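Extracellular sialidase/neuraminidase, putative (Aspergillus fumigatus, PDB 2XZI) is a KDNase of the sialidase family that probably cleaves terminal Kdn from glycoconjugates, binding the sugar in a beta-propeller. Local coordinates at residues Ile40-Arg45 with Leu52-Gly57; Trp102-Pro107 with Val185-Gly190; Pro16-Ala21 with Val71-Lys76; Ile292-Ala297 with Ser339-Thr344; Asn113-Phe118 with Thr156-Asp161. All blocks are in the same frame, centred on the assembly; numbering follows the deposited sequence.

Contact 1 (Ile40-Arg45 with Leu52-Gly57); sequences IPAVVR and LAFAEG
I40 leads with its side chain, which crosses that of E56 at a slant and sets CG1 3.4 Å from the carboxylate oxygen OE2 of E56. Its CG1 lies beside the backbone N and anti to the carbonyl carbon (chi1 -36°), which turns that branch to the glutamate, while its side chain also borders the bound deamino-neuraminic acid. P41 gives a CA-H...O contact to the carbonyl of F54 and packs on Y338 and L352 of the next sheet. At A42 the regular antiparallel pairing of a propeller-blade hairpin sets in: A42 and F54 form a hydrogen-bonded pair, with F54 N 2.7 Å from A42 O and A42 N 3.0 Å from F54 O. CB of A42 meets CB of F54, and the edge of the phenyl ring runs past A42 O. V43 faces A53 in the non-hydrogen-bonded pair, its CG2 lying 3.5 Å from L52 O. V44 closes a second hydrogen-bonded pair with L52, and its CG2 touches both L52 CB and, at 4.3 Å, the ring edge at CE1 of F54. The polar backbone atoms of A42, V44, L52 and F54 thus satisfy each other, whereas I40 O is buried with no partner in the model. OE1 of E56 is in a salt bridge with R58 and OE2 accepts from N104 N, which holds the carboxylate in place where I40 packs on it.

Contact 2 (Trp102-Pro107 with Val185-Gly190); sequences WGNPTP and VGPGNG
V185 O draws the side-chain amide of N104: ND2 donates to it over 3.0 Å, with the oxygen close to the amide plane but the donor tilted 32° from the carbonyl plane. OG1 of T106 stands 3.2 Å from the same V185 O and bonds N104 O within its own strand. Its chi1 of -48° puts OG1 beside the backbone N, and its methyl CG2 is left to pack on the backbone of G186 and N189. Two main-chain bonds continue the seam, the first from G188 N to P105 O. In the second, G190 N reaches P107 O at 2.9 Å. The loop bends through a cis peptide before P187, whose CB rests 3.7 Å from P105 O. CD of P107 lies 3.1 Å from G188 O, a buried carbonyl with no polar partner in the model. The seam joins two propeller blades: strand 101-109, an edge strand of its four-stranded sheet, is flanked by strand 115-122, while the loop leads into strand 191-192 of the next blade and V185 packs on I200 of strand 198-202.

Contact 3 (Pro16-Ala21 with Val71-Lys76); sequences PLFRSA and VYKRTK
The two backbones stay apart, L17 CA and K73 CA being 8.5 Å from each other, so that side chains must span the gap between the corner at L17 and strand 68-74. K73 does most of this. Extended throughout beyond CG, its chain slides past L17 in the opposite direction, with K73 CD 3.8 Å from CD1 of L17. The ammonium K73 NZ then makes a 2.8 Å hydrogen bond to L17 O, nearly in line with the carbonyl bond (C=O...N angle 165°). A salt bridge to D27 gives the same ammonium a second partner and probably offsets much of its charge. The corner itself is a classic beta bulge: L17 and F18 both face I370 on the adjoining strand 368-375, in the sheet that brings the first strand of the chain together with the last strands of the propeller. The lysine therefore ties that blade to the one containing strands 51-58 and 68-74. F18, with CG beside its backbone N (chi1 -65°), reaches across to the strand with its ring tip, CZ coming 4.2 Å from K73 N. F18 CE2 approaches CG2 of V71 at 4.3 Å, and the carbonyl carbon of Y72 lies near the ring plane at the edge. K73 NZ stands 5.8 Å from the centroid of the F18 ring, a long separation that allows at most a weak cation-pi attraction. Both L17 and F18 also rest on A53.

Contact 4 (Ile292-Ala297 with Ser339-Thr344); sequences IFLNSA and SSMTKT
M341 lays its thioether between I292 and L294, two residues on one side of a neighbouring strand, and so packs one blade of the beta-propeller against the next. SD of M341 sits 3.7 Å from CG2 of I292 and 3.8 Å from CB of L294. The methyl CE of M341 reaches further in, to 3.7 Å from I292 O and 3.8 Å from L294 N, so it covers backbone as well as side chain. A bend at chi3 (-71°) turns this methyl, after an otherwise extended start, in toward the backbone of strand 290-294, across its direction. Two residues before M341 on strand 334-343, S339 meets L294, with CB of S339 3.6 Å from the branch CD2 of L294. The two short strand segments run antiparallel at 158° with axes 8.1 Å apart, too far for backbone pairing, which leaves side chains to fill the interface. Beyond this shell, I349 and A351 of strand 349-356 touch M341 from its own sheet, while S279 touches it from strand 279-284, the edge strand beside strand 290-294. I292 and L294 are set in place by backbone bonds to L281 and S279. The hydroxyl of S339 is hydrogen-bonded to OG of S279, and OG of S339 lies 3.5 Å from CG of L294.

Contact 5 (Asn113-Phe118 with Thr156-Asp161); sequences NTIYLF and TESRDD
R159 runs from its strand's end over to T114, its CB starting away from the partner segment and a bend at chi2 (-67°) bringing the chain back. CD of R159 passes 3.7 Å from OG1 of T114, and at the tip NH1 of R159 donates to that hydroxyl at 2.9 Å, tilted 19° from the guanidinium plane. NH1 also has a bond to G214 O, and T114 OG1 another to D112. CG of E157 lies over one face of the guanidinium, near its rim. Next to this polar edge, strands 115-118 and 156-158 are antiparallel neighbours in one propeller blade, with I115 and S158, and L117 and T156, as hydrogen-bonded pairs. L117 N reaches T156 O at 2.8 Å. T114 CG2 sits 4.1 Å above the centre of the Y116 ring. Where the end loops meet, N113 ND2 bonds D161 OD1 at 3.0 Å from above the carboxylate plane, N113 OD1 accepts from T47 N, and a water links D161 N to N113 O. OD2 of D161 is salt-bridged to R50.

Contacts 1 and 5 are pairings of adjacent strands within two blades, whereas contacts 2, 3 and 4 join one blade to another, so together they cover both kinds of cohesion a propeller needs. Along the chain, contact 1 falls within the span of contact 3, and contact 5 within that of contact 2; contact 4 comes last. Contacts 1 and 3, with centres 9 Å apart, share the sheet of strands 51-58 and 68-74. The centres of contacts 2 and 5 are 13 Å apart, and both draw on one further blade. Contacts 3 and 4 reach the two edges of another sheet, about 18 Å apart between centres and without touching. Contacts 1 and 2, at 8 Å, touch beside the sugar pocket.

Contact 1 (Ile40-Arg45 with Leu52-Gly57)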
# COMPACT_ATOMS: atom_id res chain seq x y z
N ILE A 40 4.27 -4.62 3.92
CA ILE A 40 4.15 -3.54 2.94
C ILE A 40 3.24 -3.92 1.75
O ILE A 40 3.70 -4.02 0.61
CB ILE A 40 5.54 -3.02 2.45
CG1 ILE A 40 6.61 -3.01 3.56
CG2 ILE A 40 5.40 -1.63 1.86
CD1 ILE A 40 6.28 -2.21 4.79
N PRO A 41 1.94 -4.13 2.03
CA PRO A 41 0.97 -4.55 1.01
C PRO A 41 0.57 -3.47 0.01
O PRO A 41 0.58 -2.27 0.31
CB PRO A 41 -0.27 -4.93 1.85
CG PRO A 41 -0.15 -4.03 3.05
CD PRO A 41 1.33 -4.08 3.37
N ALA A 42 0.21 -3.91 -1.19
CA ALA A 42 -0.42 -3.04 -2.17
C ALA A 42 -1.39 -3.90 -2.96
O ALA A 42 -1.03 -5.03 -3.31
CB ALA A 42 0.61 -2.47 -3.10
N VAL A 43 -2.56 -3.39 -3.28
CA VAL A 43 -3.56 -4.17 -4.03
C VAL A 43 -4.30 -3.30 -5.04
O VAL A 43 -4.63 -2.13 -4.75
CB VAL A 43 -4.56 -4.89 -3.07
CG1 VAL A 43 -5.45 -3.89 -2.31
CG2 VAL A 43 -5.39 -5.94 -3.81
N VAL A 44 -4.50 -3.87 -6.23
CA VAL A 44 -5.31 -3.22 -7.25
C VAL A 44 -6.20 -4.21 -7.96
O VAL A 44 -5.88 -5.37 -8.07
CB VAL A 44 -4.46 -2.45 -8.31
CG1 VAL A 44 -3.76 -1.23 -7.67
CG2 VAL A 44 -3.48 -3.39 -9.01
N ARG A 45 -7.34 -3.72 -8.43
CA ARG A 45 -8.18 -4.48 -9.34
C ARG A 45 -7.91 -3.95 -10.74
O ARG A 45 -7.88 -2.74 -10.97
CB ARG A 45 -9.66 -4.26 -8.97
CG ARG A 45 -10.60 -5.07 -9.85
CD ARG A 45 -11.99 -4.50 -9.85
NE ARG A 45 -12.12 -3.47 -10.87
CZ ARG A 45 -13.01 -2.49 -10.83
NH1 ARG A 45 -13.86 -2.38 -9.81
NH2 ARG A 45 -13.05 -1.60 -11.82
N LEU A 52 -4.68 -8.02 -8.21
CA LEU A 52 -3.23 -8.18 -8.03
C LEU A 52 -2.84 -7.69 -6.65
O LEU A 52 -3.09 -6.53 -6.32
CB LEU A 52 -2.47 -7.38 -9.08
CG LEU A 52 -2.86 -7.58 -10.54
CD1 LEU A 52 -2.00 -6.71 -11.47
CD2 LEU A 52 -2.75 -9.04 -10.94
N ALA A 53 -2.26 -8.58 -5.85
CA ALA A 53 -1.78 -8.26 -4.50
C ALA A 53 -0.26 -8.35 -4.45
O ALA A 53 0.31 -9.39 -4.80
CB ALA A 53 -2.42 -9.21 -3.50
N PHE A 54 0.38 -7.28 -4.00
CA PHE A 54 1.83 -7.17 -3.92
C PHE A 54 2.28 -7.06 -2.48
O PHE A 54 1.52 -6.59 -1.61
CB PHE A 54 2.32 -5.92 -4.64
CG PHE A 54 1.86 -5.82 -6.07
CD1 PHE A 54 0.66 -5.19 -6.38
CD2 PHE A 54 2.64 -6.32 -7.09
CE1 PHE A 54 0.23 -5.10 -7.72
CE2 PHE A 54 2.21 -6.22 -8.43
CZ PHE A 54 1.02 -5.60 -8.73
N ALA A 55 3.51 -7.48 -2.22
CA ALA A 55 4.10 -7.31 -0.90
C ALA A 55 5.62 -7.37 -1.01
O ALA A 55 6.19 -7.81 -2.03
CB ALA A 55 3.60 -8.39 0.04
N GLU A 56 6.27 -6.92 0.06
CA GLU A 56 7.68 -7.19 0.27
C GLU A 56 7.86 -8.54 0.91
O GLU A 56 7.34 -8.81 2.00
CB GLU A 56 8.27 -6.11 1.17
CG GLU A 56 8.49 -4.79 0.48
CD GLU A 56 9.11 -3.75 1.39
OE1 GLU A 56 9.82 -4.12 2.36
OE2 GLU A 56 8.90 -2.55 1.11
N GLY A 57 8.59 -9.41 0.22
CA GLY A 57 8.98 -10.72 0.76
C GLY A 57 10.31 -10.49 1.46
O GLY A 57 11.36 -10.33 0.84

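Contact 2 (Trp102-Pro107 with Val185-Gly190)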
# COMPACT_ATOMS: atom_id res chain seq x y z
N TRP A 102 14.16 -4.60 -2.58
CA TRP A 102 13.15 -4.16 -3.54
C TRP A 102 11.84 -4.03 -2.78
O TRP A 102 11.35 -5.01 -2.24
CB TRP A 102 12.96 -5.18 -4.67
CG TRP A 102 14.14 -5.36 -5.56
CD1 TRP A 102 15.09 -6.33 -5.46
CD2 TRP A 102 14.50 -4.55 -6.69
NE1 TRP A 102 16.03 -6.17 -6.46
CE2 TRP A 102 15.69 -5.09 -7.23
CE3 TRP A 102 13.93 -3.43 -7.31
CZ2 TRP A 102 16.33 -4.54 -8.35
CZ3 TRP A 102 14.56 -2.88 -8.42
CH2 TRP A 102 15.74 -3.45 -8.93
N GLY A 103 11.26 -2.83 -2.77
CA GLY A 103 10.05 -2.65 -1.98
C GLY A 103 9.21 -1.44 -2.28
O GLY A 103 9.27 -0.87 -3.37
N ASN A 104 8.42 -1.04 -1.28
CA ASN A 104 7.46 0.06 -1.42
C ASN A 104 6.53 -0.10 -2.64
O ASN A 104 6.40 0.81 -3.45
CB ASN A 104 8.19 1.41 -1.51
CG ASN A 104 8.69 1.88 -0.17
OD1 ASN A 104 9.63 1.30 0.41
ND2 ASN A 104 8.06 2.91 0.37
N PRO A 105 5.90 -1.27 -2.81
CA PRO A 105 5.06 -1.39 -4.00
C PRO A 105 3.98 -0.31 -4.07
O PRO A 105 3.23 -0.11 -3.11
CB PRO A 105 4.43 -2.78 -3.85
CG PRO A 105 4.46 -3.03 -2.38
CD PRO A 105 5.75 -2.45 -1.93
N THR A 106 3.92 0.39 -5.21
CA THR A 106 2.93 1.44 -5.43
C THR A 106 2.37 1.31 -6.86
O THR A 106 2.84 1.96 -7.79
CB THR A 106 3.52 2.85 -5.17
OG1 THR A 106 4.22 2.83 -3.93
CG2 THR A 106 2.42 3.90 -5.10
N PRO A 107 1.35 0.45 -7.02
CA PRO A 107 0.76 0.16 -8.33
C PRO A 107 -0.31 1.16 -8.73
O PRO A 107 -0.96 1.76 -7.87
CB PRO A 107 0.16 -1.24 -8.13
CG PRO A 107 -0.24 -1.24 -6.68
CD PRO A 107 0.88 -0.50 -5.98
N VAL A 185 8.44 5.68 -2.36
CA VAL A 185 7.20 5.85 -3.15
C VAL A 185 6.08 5.11 -2.41
O VAL A 185 6.31 4.04 -1.81
CB VAL A 185 7.36 5.37 -4.62
CG1 VAL A 185 7.74 3.88 -4.69
CG2 VAL A 185 6.11 5.71 -5.45
N GLY A 186 4.89 5.71 -2.40
CA GLY A 186 3.78 5.13 -1.63
C GLY A 186 4.20 4.82 -0.20
O GLY A 186 4.76 5.67 0.48
N PRO A 187 4.00 3.57 0.26
CA PRO A 187 3.51 2.43 -0.49
C PRO A 187 1.99 2.34 -0.46
O PRO A 187 1.35 2.88 0.44
CB PRO A 187 4.11 1.26 0.26
CG PRO A 187 4.12 1.72 1.71
CD PRO A 187 4.46 3.20 1.61
N GLY A 188 1.42 1.63 -1.44
CA GLY A 188 -0.02 1.41 -1.45
C GLY A 188 -0.58 1.48 -2.85
O GLY A 188 -0.74 0.45 -3.49
N ASN A 189 -0.88 2.68 -3.32
CA ASN A 189 -1.40 2.81 -4.69
C ASN A 189 -1.35 4.22 -5.21
O ASN A 189 -1.38 5.18 -4.46
CB ASN A 189 -2.85 2.29 -4.79
CG ASN A 189 -3.84 3.18 -4.06
OD1 ASN A 189 -3.98 3.11 -2.84
ND2 ASN A 189 -4.49 4.07 -4.80
N GLY A 190 -1.29 4.31 -6.53
CA GLY A 190 -1.59 5.54 -7.26
C GLY A 190 -3.01 5.53 -7.79
O GLY A 190 -3.77 4.56 -7.60

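Contact 3 (Pro16-Ala21 with Val71-Lys76)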
# COMPACT_ATOMS: atom_id res chain seq x y z
N PRO A 16 -5.66 -15.20 5.81
CA PRO A 16 -4.28 -14.83 5.45
C PRO A 16 -4.01 -15.07 3.96
O PRO A 16 -4.40 -16.12 3.41
CB PRO A 16 -3.41 -15.75 6.32
CG PRO A 16 -4.36 -16.29 7.38
CD PRO A 16 -5.71 -16.33 6.76
N LEU A 17 -3.37 -14.09 3.32
CA LEU A 17 -3.01 -14.24 1.91
C LEU A 17 -1.50 -14.39 1.70
O LEU A 17 -1.06 -15.03 0.73
CB LEU A 17 -3.57 -13.08 1.07
CG LEU A 17 -3.36 -13.16 -0.43
CD1 LEU A 17 -4.01 -14.44 -0.98
CD2 LEU A 17 -3.88 -11.91 -1.15
N PHE A 18 -0.71 -13.77 2.57
CA PHE A 18 0.74 -13.94 2.53
C PHE A 18 1.13 -14.53 3.87
O PHE A 18 1.04 -13.88 4.91
CB PHE A 18 1.45 -12.61 2.25
CG PHE A 18 1.17 -12.04 0.88
CD1 PHE A 18 0.06 -11.23 0.66
CD2 PHE A 18 2.02 -12.29 -0.18
CE1 PHE A 18 -0.19 -10.69 -0.59
CE2 PHE A 18 1.78 -11.77 -1.46
CZ PHE A 18 0.67 -10.96 -1.67
N ARG A 19 1.51 -15.81 3.83
CA ARG A 19 1.72 -16.65 5.01
C ARG A 19 3.20 -16.73 5.32
O ARG A 19 3.98 -17.25 4.53
CB ARG A 19 1.15 -18.04 4.73
CG ARG A 19 -0.36 -18.02 4.46
CD ARG A 19 -0.91 -19.41 4.10
NE ARG A 19 -0.89 -20.30 5.27
CZ ARG A 19 -1.87 -20.42 6.17
NH1 ARG A 19 -2.99 -19.72 6.04
NH2 ARG A 19 -1.72 -21.24 7.20
N SER A 20 3.56 -16.21 6.49
CA SER A 20 4.96 -16.16 6.94
C SER A 20 5.55 -17.55 7.20
O SER A 20 4.81 -18.55 7.30
CB SER A 20 5.08 -15.26 8.18
OG SER A 20 4.00 -15.48 9.08
N ALA A 21 6.87 -17.61 7.32
CA ALA A 21 7.59 -18.90 7.40
C ALA A 21 7.19 -19.80 8.58
O ALA A 21 7.40 -21.02 8.53
CB ALA A 21 9.11 -18.67 7.38
N VAL A 71 7.18 -9.42 -4.21
CA VAL A 71 6.39 -10.61 -4.54
C VAL A 71 4.93 -10.24 -4.78
O VAL A 71 4.50 -9.13 -4.47
CB VAL A 71 6.54 -11.73 -3.46
CG1 VAL A 71 8.01 -12.20 -3.39
CG2 VAL A 71 6.01 -11.28 -2.08
N TYR A 72 4.16 -11.16 -5.36
CA TYR A 72 2.77 -10.91 -5.63
C TYR A 72 1.95 -12.18 -5.79
O TYR A 72 2.52 -13.27 -6.00
CB TYR A 72 2.61 -10.01 -6.86
CG TYR A 72 2.85 -10.65 -8.21
CD1 TYR A 72 4.13 -10.95 -8.65
CD2 TYR A 72 1.79 -10.91 -9.07
CE1 TYR A 72 4.35 -11.50 -9.91
CE2 TYR A 72 2.00 -11.48 -10.34
CZ TYR A 72 3.28 -11.76 -10.75
OH TYR A 72 3.53 -12.32 -12.00
N LYS A 73 0.64 -12.02 -5.71
CA LYS A 73 -0.31 -13.05 -6.11
C LYS A 73 -1.40 -12.42 -6.93
O LYS A 73 -1.76 -11.26 -6.73
CB LYS A 73 -0.95 -13.69 -4.88
CG LYS A 73 -0.02 -14.55 -4.05
CD LYS A 73 -0.76 -15.18 -2.89
CE LYS A 73 0.15 -16.15 -2.19
NZ LYS A 73 -0.56 -16.99 -1.21
N ARG A 74 -1.94 -13.18 -7.87
CA ARG A 74 -3.12 -12.76 -8.62
C ARG A 74 -4.27 -13.68 -8.29
O ARG A 74 -4.06 -14.84 -7.93
CB ARG A 74 -2.88 -12.88 -10.13
CG ARG A 74 -1.53 -12.38 -10.63
CD ARG A 74 -1.56 -12.34 -12.16
NE ARG A 74 -1.87 -13.66 -12.74
CZ ARG A 74 -2.31 -13.85 -13.98
NH1 ARG A 74 -2.55 -12.83 -14.79
NH2 ARG A 74 -2.55 -15.08 -14.42
N THR A 75 -5.49 -13.20 -8.46
CA THR A 75 -6.62 -14.10 -8.56
C THR A 75 -6.50 -14.96 -9.82
O THR A 75 -6.00 -14.50 -10.86
CB THR A 75 -7.97 -13.36 -8.48
OG1 THR A 75 -8.08 -12.38 -9.53
CG2 THR A 75 -8.09 -12.68 -7.12
N LYS A 76 -6.92 -16.22 -9.68
CA LYS A 76 -6.82 -17.20 -10.76
C LYS A 76 -7.61 -16.81 -11.99
O LYS A 76 -7.16 -17.05 -13.13
CB LYS A 76 -7.29 -18.57 -10.28
CG LYS A 76 -6.35 -19.27 -9.32
CD LYS A 76 -6.97 -20.59 -8.87
CE LYS A 76 -6.03 -21.34 -7.97
NZ LYS A 76 -6.69 -22.59 -7.48

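Contact 4 (Ile292-Ala297 with Ser339-Thr344)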
# COMPACT_ATOMS: atom_id res chain seq x y z
N ILE A 292 -13.22 6.21 1.10
CA ILE A 292 -12.91 5.23 2.15
C ILE A 292 -11.49 5.48 2.67
O ILE A 292 -10.57 5.78 1.90
CB ILE A 292 -13.00 3.77 1.61
CG1 ILE A 292 -14.19 3.53 0.66
CG2 ILE A 292 -12.97 2.78 2.79
CD1 ILE A 292 -15.60 3.79 1.26
N PHE A 293 -11.31 5.37 3.99
CA PHE A 293 -9.99 5.51 4.62
C PHE A 293 -9.75 4.35 5.58
O PHE A 293 -10.68 3.89 6.25
CB PHE A 293 -9.87 6.85 5.35
CG PHE A 293 -8.52 7.07 5.95
CD1 PHE A 293 -7.42 7.36 5.14
CD2 PHE A 293 -8.33 6.96 7.33
CE1 PHE A 293 -6.16 7.56 5.68
CE2 PHE A 293 -7.05 7.14 7.88
CZ PHE A 293 -5.96 7.45 7.05
N LEU A 294 -8.50 3.89 5.65
CA LEU A 294 -8.11 2.80 6.55
C LEU A 294 -6.75 3.09 7.16
O LEU A 294 -5.79 3.39 6.46
CB LEU A 294 -8.03 1.50 5.75
CG LEU A 294 -7.59 0.22 6.47
CD1 LEU A 294 -8.41 -0.14 7.69
CD2 LEU A 294 -7.64 -0.91 5.44
N ASN A 295 -6.68 2.99 8.49
CA ASN A 295 -5.40 3.10 9.21
C ASN A 295 -5.61 2.52 10.60
O ASN A 295 -6.68 2.00 10.92
CB ASN A 295 -4.87 4.55 9.25
CG ASN A 295 -5.40 5.37 10.44
OD1 ASN A 295 -6.58 5.27 10.80
ND2 ASN A 295 -4.53 6.19 11.03
N SER A 296 -4.55 2.57 11.42
CA SER A 296 -4.75 2.25 12.82
C SER A 296 -5.18 3.51 13.55
O SER A 296 -4.40 4.46 13.69
CB SER A 296 -3.49 1.69 13.45
OG SER A 296 -3.80 1.29 14.79
N ALA A 297 -6.42 3.51 14.03
CA ALA A 297 -7.07 4.68 14.64
C ALA A 297 -6.65 4.85 16.10
O ALA A 297 -7.46 4.73 17.03
CB ALA A 297 -8.57 4.55 14.52
N SER A 339 -1.63 -1.02 5.24
CA SER A 339 -2.81 -1.55 4.57
C SER A 339 -2.93 -1.01 3.15
O SER A 339 -2.27 -0.04 2.79
CB SER A 339 -4.06 -1.18 5.37
OG SER A 339 -4.25 0.23 5.35
N SER A 340 -3.78 -1.67 2.36
CA SER A 340 -4.07 -1.25 0.99
C SER A 340 -5.49 -1.66 0.66
O SER A 340 -5.93 -2.74 1.05
CB SER A 340 -3.09 -1.89 0.01
OG SER A 340 -3.24 -1.37 -1.30
N MET A 341 -6.22 -0.78 -0.04
CA MET A 341 -7.58 -1.09 -0.46
C MET A 341 -7.82 -0.93 -1.95
O MET A 341 -7.24 -0.05 -2.61
CB MET A 341 -8.60 -0.18 0.25
CG MET A 341 -8.64 -0.32 1.76
SD MET A 341 -9.88 0.77 2.46
CE MET A 341 -9.12 2.39 2.24
N THR A 342 -8.72 -1.76 -2.45
CA THR A 342 -9.25 -1.65 -3.82
C THR A 342 -10.75 -1.92 -3.80
O THR A 342 -11.29 -2.51 -2.86
CB THR A 342 -8.53 -2.62 -4.79
OG1 THR A 342 -8.92 -2.30 -6.13
CG2 THR A 342 -8.91 -4.05 -4.49
N LYS A 343 -11.44 -1.47 -4.85
CA LYS A 343 -12.78 -1.96 -5.10
C LYS A 343 -12.68 -3.27 -5.86
O LYS A 343 -11.84 -3.40 -6.74
CB LYS A 343 -13.56 -0.96 -5.95
CG LYS A 343 -13.81 0.35 -5.27
CD LYS A 343 -14.77 1.21 -6.07
CE LYS A 343 -14.08 1.85 -7.26
NZ LYS A 343 -14.93 2.91 -7.86
N THR A 344 -13.52 -4.23 -5.51
CA THR A 344 -13.58 -5.50 -6.24
C THR A 344 -14.65 -5.41 -7.31
O THR A 344 -15.49 -4.50 -7.30
CB THR A 344 -13.94 -6.68 -5.32
OG1 THR A 344 -15.29 -6.52 -4.85
CG2 THR A 344 -12.98 -6.78 -4.13

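Contact 5 (Asn113-Phe118 with Thr156-Asp161)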
# COMPACT_ATOMS: atom_id res chain seq x y z
N ASN A 113 -5.35 -0.92 -19.39
CA ASN A 113 -4.98 -2.05 -18.52
C ASN A 113 -3.49 -2.33 -18.37
O ASN A 113 -3.12 -3.37 -17.84
CB ASN A 113 -5.77 -3.34 -18.80
CG ASN A 113 -5.88 -4.20 -17.58
OD1 ASN A 113 -6.06 -3.69 -16.47
ND2 ASN A 113 -5.75 -5.52 -17.76
N THR A 114 -2.62 -1.41 -18.81
CA THR A 114 -1.23 -1.51 -18.36
C THR A 114 -1.23 -1.31 -16.83
O THR A 114 -1.82 -0.34 -16.32
CB THR A 114 -0.32 -0.46 -18.99
OG1 THR A 114 -0.19 -0.75 -20.39
CG2 THR A 114 1.07 -0.46 -18.36
N ILE A 115 -0.59 -2.22 -16.12
CA ILE A 115 -0.42 -2.01 -14.69
C ILE A 115 1.00 -1.53 -14.43
O ILE A 115 1.97 -2.25 -14.65
CB ILE A 115 -0.73 -3.25 -13.83
CG1 ILE A 115 -2.12 -3.82 -14.15
CG2 ILE A 115 -0.62 -2.87 -12.35
CD1 ILE A 115 -2.08 -5.01 -15.13
N TYR A 116 1.12 -0.28 -13.99
CA TYR A 116 2.37 0.28 -13.60
C TYR A 116 2.64 -0.05 -12.14
O TYR A 116 1.74 0.00 -11.31
CB TYR A 116 2.32 1.79 -13.76
CG TYR A 116 2.43 2.34 -15.16
CD1 TYR A 116 3.62 2.20 -15.89
CD2 TYR A 116 1.39 3.07 -15.72
CE1 TYR A 116 3.74 2.76 -17.17
CE2 TYR A 116 1.50 3.63 -16.98
CZ TYR A 116 2.68 3.46 -17.68
OH TYR A 116 2.82 4.04 -18.93
N LEU A 117 3.90 -0.38 -11.84
CA LEU A 117 4.30 -0.61 -10.46
C LEU A 117 5.57 0.19 -10.17
O LEU A 117 6.66 -0.13 -10.66
CB LEU A 117 4.47 -2.10 -10.16
CG LEU A 117 4.97 -2.49 -8.77
CD1 LEU A 117 3.88 -2.32 -7.75
CD2 LEU A 117 5.40 -3.93 -8.81
N PHE A 118 5.41 1.26 -9.40
CA PHE A 118 6.57 1.98 -8.88
C PHE A 118 7.11 1.29 -7.64
O PHE A 118 6.35 0.72 -6.86
CB PHE A 118 6.19 3.43 -8.54
CG PHE A 118 5.95 4.30 -9.75
CD1 PHE A 118 4.69 4.37 -10.36
CD2 PHE A 118 7.01 5.04 -10.30
CE1 PHE A 118 4.49 5.18 -11.51
CE2 PHE A 118 6.81 5.85 -11.44
CZ PHE A 118 5.54 5.91 -12.03
N THR A 156 8.32 -0.78 -13.10
CA THR A 156 8.04 -1.93 -13.95
C THR A 156 6.57 -1.86 -14.36
O THR A 156 5.77 -1.11 -13.77
CB THR A 156 8.39 -3.26 -13.23
OG1 THR A 156 7.99 -4.36 -14.05
CG2 THR A 156 7.70 -3.36 -11.88
N GLU A 157 6.21 -2.60 -15.40
CA GLU A 157 4.81 -2.67 -15.78
C GLU A 157 4.47 -4.02 -16.37
O GLU A 157 5.35 -4.78 -16.75
CB GLU A 157 4.41 -1.52 -16.73
CG GLU A 157 5.04 -1.58 -18.11
CD GLU A 157 6.48 -1.13 -18.14
OE1 GLU A 157 6.81 -0.12 -17.48
OE2 GLU A 157 7.29 -1.78 -18.83
N SER A 158 3.18 -4.31 -16.36
CA SER A 158 2.66 -5.53 -16.97
C SER A 158 1.64 -5.17 -18.04
O SER A 158 0.80 -4.29 -17.85
CB SER A 158 2.03 -6.43 -15.90
OG SER A 158 1.36 -7.54 -16.49
N ARG A 159 1.73 -5.89 -19.17
CA ARG A 159 0.79 -5.69 -20.28
C ARG A 159 -0.18 -6.87 -20.41
O ARG A 159 -1.00 -6.88 -21.33
CB ARG A 159 1.53 -5.55 -21.61
CG ARG A 159 2.74 -4.65 -21.61
CD ARG A 159 2.39 -3.19 -21.37
NE ARG A 159 3.57 -2.34 -21.55
CZ ARG A 159 3.53 -1.02 -21.71
NH1 ARG A 159 2.36 -0.37 -21.65
NH2 ARG A 159 4.66 -0.34 -21.88
N ASP A 160 -0.06 -7.84 -19.51
CA ASP A 160 -0.83 -9.09 -19.60
C ASP A 160 -1.54 -9.41 -18.29
O ASP A 160 -1.53 -10.56 -17.81
CB ASP A 160 0.07 -10.24 -20.08
CG ASP A 160 1.27 -10.48 -19.17
OD1 ASP A 160 1.37 -9.84 -18.09
OD2 ASP A 160 2.13 -11.31 -19.54
N ASP A 161 -2.14 -8.37 -17.71
CA ASP A 161 -3.01 -8.50 -16.54
C ASP A 161 -2.23 -9.06 -15.33
O ASP A 161 -2.77 -9.83 -14.51
CB ASP A 161 -4.24 -9.36 -16.91
CG ASP A 161 -5.51 -8.94 -16.19
OD1 ASP A 161 -5.62 -7.78 -15.73
OD2 ASP A 161 -6.45 -9.78 -16.12
O HOH W 1 -2.68 -5.81 -18.92